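PDB 6F74: alcohol oxidase from Myceliophthora thermophila, which binds FAD and probably oxidises its substrate with oxygen, as a flavoprotein oxidase of the vanillyl-alcohol-oxidase type. Local coordinates for residues Y216-A226 with D414-E422. Numbering follows the deposited sequence.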
# COMPACT_ATOMS: atom_id res chain seq x y z
N TYR A 216 13.14 2.37 -10.84
CA TYR A 216 14.23 3.12 -10.23
C TYR A 216 15.58 2.97 -10.95
O TYR A 216 16.36 3.91 -11.03
CB TYR A 216 14.37 2.68 -8.77
CG TYR A 216 13.32 3.20 -7.79
CD1 TYR A 216 12.43 4.24 -8.12
CD2 TYR A 216 13.28 2.69 -6.50
CE1 TYR A 216 11.51 4.72 -7.20
CE2 TYR A 216 12.37 3.17 -5.58
CZ TYR A 216 11.49 4.17 -5.91
OH TYR A 216 10.63 4.64 -4.95
N THR A 217 15.87 1.77 -11.44
CA THR A 217 17.11 1.52 -12.19
C THR A 217 17.21 2.40 -13.45
O THR A 217 18.27 2.92 -13.77
CB THR A 217 17.16 0.02 -12.56
OG1 THR A 217 17.25 -0.75 -11.36
CG2 THR A 217 18.35 -0.33 -13.49
N VAL A 218 16.10 2.57 -14.15
CA VAL A 218 16.06 3.41 -15.36
C VAL A 218 16.10 4.90 -15.01
O VAL A 218 16.78 5.69 -15.70
CB VAL A 218 14.83 3.06 -16.23
CG1 VAL A 218 14.70 4.02 -17.41
CG2 VAL A 218 14.97 1.63 -16.75
N ALA A 219 15.38 5.31 -13.98
CA ALA A 219 15.42 6.71 -13.54
C ALA A 219 16.85 7.12 -13.12
O ALA A 219 17.37 8.21 -13.50
CB ALA A 219 14.46 6.93 -12.39
N GLN A 220 17.51 6.22 -12.40
CA GLN A 220 18.90 6.43 -11.98
C GLN A 220 19.86 6.52 -13.16
O GLN A 220 20.70 7.40 -13.21
CB GLN A 220 19.32 5.35 -11.00
CG GLN A 220 20.71 5.54 -10.42
CD GLN A 220 20.90 4.87 -9.05
OE1 GLN A 220 19.94 4.39 -8.42
NE2 GLN A 220 22.15 4.86 -8.57
N ALA A 221 19.69 5.63 -14.13
CA ALA A 221 20.53 5.67 -15.34
C ALA A 221 20.37 6.98 -16.10
O ALA A 221 21.26 7.38 -16.80
CB ALA A 221 20.19 4.49 -16.24
N ASN A 222 19.22 7.63 -15.95
CA ASN A 222 18.92 8.86 -16.66
C ASN A 222 18.96 10.11 -15.78
O ASN A 222 18.48 11.17 -16.20
CB ASN A 222 17.57 8.69 -17.36
CG ASN A 222 17.65 7.68 -18.49
OD1 ASN A 222 18.21 7.98 -19.55
ND2 ASN A 222 17.14 6.48 -18.26
N ASN A 223 19.57 9.99 -14.59
CA ASN A 223 19.72 11.12 -13.67
C ASN A 223 18.39 11.86 -13.38
O ASN A 223 18.34 13.08 -13.38
CB ASN A 223 20.79 12.08 -14.21
CG ASN A 223 21.33 13.05 -13.15
OD1 ASN A 223 21.35 12.75 -11.97
ND2 ASN A 223 21.78 14.22 -13.61
N VAL A 224 17.31 11.12 -13.19
CA VAL A 224 16.04 11.75 -12.81
C VAL A 224 15.46 11.07 -11.58
O VAL A 224 15.91 10.01 -11.15
CB VAL A 224 15.02 11.76 -13.97
CG1 VAL A 224 15.56 12.56 -15.16
CG2 VAL A 224 14.64 10.34 -14.38
N ILE A 225 14.45 11.72 -11.02
CA ILE A 225 13.76 11.25 -9.83
C ILE A 225 12.42 10.68 -10.21
O ILE A 225 11.56 11.39 -10.74
CB ILE A 225 13.58 12.38 -8.80
CG1 ILE A 225 14.95 12.92 -8.36
CG2 ILE A 225 12.80 11.89 -7.57
CD1 ILE A 225 14.90 14.10 -7.44
N ALA A 226 12.25 9.39 -9.96
CA ALA A 226 10.99 8.70 -10.09
C ALA A 226 10.42 8.65 -8.68
O ALA A 226 11.09 8.23 -7.73
CB ALA A 226 11.19 7.28 -10.61
N ASP A 414 23.04 13.66 -4.21
CA ASP A 414 21.92 13.50 -5.17
C ASP A 414 20.80 12.71 -4.54
O ASP A 414 20.92 12.23 -3.40
CB ASP A 414 22.37 12.84 -6.52
CG ASP A 414 22.28 11.32 -6.52
OD1 ASP A 414 22.99 10.69 -5.73
OD2 ASP A 414 21.50 10.75 -7.32
N TYR A 415 19.69 12.58 -5.25
CA TYR A 415 18.56 11.87 -4.73
C TYR A 415 18.85 10.38 -4.47
O TYR A 415 18.44 9.81 -3.44
CB TYR A 415 17.37 11.99 -5.69
CG TYR A 415 16.16 11.28 -5.16
CD1 TYR A 415 15.42 11.85 -4.11
CD2 TYR A 415 15.76 10.05 -5.66
CE1 TYR A 415 14.30 11.23 -3.60
CE2 TYR A 415 14.65 9.40 -5.14
CZ TYR A 415 13.92 9.99 -4.11
OH TYR A 415 12.80 9.38 -3.59
N TRP A 416 19.53 9.73 -5.41
CA TRP A 416 19.64 8.28 -5.37
C TRP A 416 20.58 7.74 -4.32
O TRP A 416 20.26 6.71 -3.72
CB TRP A 416 19.97 7.71 -6.73
CG TRP A 416 18.84 7.95 -7.66
CD1 TRP A 416 18.82 8.82 -8.71
CD2 TRP A 416 17.54 7.38 -7.58
NE1 TRP A 416 17.59 8.81 -9.30
CE2 TRP A 416 16.78 7.93 -8.63
CE3 TRP A 416 16.93 6.45 -6.72
CZ2 TRP A 416 15.45 7.59 -8.84
CZ3 TRP A 416 15.61 6.12 -6.94
CH2 TRP A 416 14.88 6.69 -7.98
N SER A 417 21.71 8.41 -4.08
CA SER A 417 22.59 8.00 -2.97
C SER A 417 21.83 8.18 -1.64
O SER A 417 21.95 7.34 -0.73
CB SER A 417 23.90 8.80 -2.97
OG SER A 417 23.67 10.19 -2.74
N PHE A 418 21.04 9.25 -1.55
CA PHE A 418 20.16 9.49 -0.41
C PHE A 418 19.13 8.37 -0.29
O PHE A 418 18.91 7.84 0.81
CB PHE A 418 19.45 10.87 -0.50
CG PHE A 418 18.07 10.87 0.10
CD1 PHE A 418 17.90 10.82 1.47
CD2 PHE A 418 16.94 10.84 -0.72
CE1 PHE A 418 16.61 10.75 2.03
CE2 PHE A 418 15.66 10.77 -0.18
CZ PHE A 418 15.49 10.74 1.20
N TYR A 419 18.47 8.05 -1.40
CA TYR A 419 17.34 7.14 -1.38
C TYR A 419 17.78 5.81 -0.82
O TYR A 419 17.14 5.25 0.07
CB TYR A 419 16.73 6.93 -2.77
CG TYR A 419 15.60 5.94 -2.74
CD1 TYR A 419 14.32 6.31 -2.31
CD2 TYR A 419 15.82 4.61 -3.02
CE1 TYR A 419 13.28 5.38 -2.23
CE2 TYR A 419 14.80 3.67 -2.94
CZ TYR A 419 13.54 4.06 -2.54
OH TYR A 419 12.52 3.10 -2.43
N TRP A 420 18.86 5.29 -1.38
CA TRP A 420 19.32 3.95 -1.02
C TRP A 420 19.92 3.88 0.39
O TRP A 420 19.88 2.83 1.02
CB TRP A 420 20.29 3.42 -2.07
CG TRP A 420 19.57 3.18 -3.41
CD1 TRP A 420 19.78 3.84 -4.60
CD2 TRP A 420 18.54 2.23 -3.67
NE1 TRP A 420 18.93 3.35 -5.57
CE2 TRP A 420 18.19 2.34 -5.03
CE3 TRP A 420 17.90 1.25 -2.87
CZ2 TRP A 420 17.21 1.54 -5.61
CZ3 TRP A 420 16.94 0.46 -3.45
CH2 TRP A 420 16.60 0.59 -4.81
N ALA A 421 20.47 5.00 0.86
CA ALA A 421 21.02 5.07 2.20
C ALA A 421 19.92 5.17 3.27
O ALA A 421 20.01 4.52 4.27
CB ALA A 421 21.96 6.25 2.30
N GLU A 422 18.90 5.98 3.02
CA GLU A 422 17.89 6.32 4.01
C GLU A 422 16.55 5.63 3.82
O GLU A 422 15.71 5.64 4.72
CB GLU A 422 17.69 7.83 3.99
CG GLU A 422 18.98 8.62 4.23
CD GLU A 422 19.41 8.65 5.68
OE1 GLU A 422 18.64 8.21 6.58
OE2 GLU A 422 20.53 9.13 5.94
O HOH W 1 11.29 7.68 -5.03
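Trp416 reaches across from helix 415-422, its indole held between Gln220 over one face and Tyr415 over the other, with the benzo edge turned to the Tyr216 ring. With CG beside its backbone N (chi1 -65°), the ring is directed at the turn that ends helix 212-221, where NE1 donates to Val224 O at 2.8 Å. The oxygen lies almost in the indole plane, though the N-H comes in tilted from the carbonyl plane; the bond satisfies the one polar atom of a large, otherwise apolar buried side chain. Gln220 CB rests over the five-membered ring, 4.1 Å from its centroid. An alanine in place of Trp416 would probably leave Val224 O without this donor and open a gap between Tyr216, Ala219 and Gln220.

Tyr216 suits its place because its flat ring takes the indole edge on its face, Trp416 CH2 lying 3.5 Å from Tyr216 CD1, and gives its own edge to the face of Tyr419, the planes at 71°. The hydroxyls of both tyrosines bond to Gly229 O, and a water joins Tyr216 OH to Ala226 O and Tyr415 OH.

Gln220 suits the exposed margin: its methylene groups pack on indole, and OE1 accepts from Trp420 NE1 at 3.2 Å, in the amide plane. Deeper in, branched Ile225 lays CG2 over the Tyr415 ring, 3.9 Å from its centroid.

Helix segments 216-221 and 415-422 run roughly antiparallel, at 147°. Helix 212-221 closes in a Schellman motif at Asn223 and leads into strand 224-225, which pairs with strand 296-306; helix 415-422, N-capped by Asp414, follows strand 403-412 of the seven-stranded sheet, so the contact ties the FAD-binding region to that sheet.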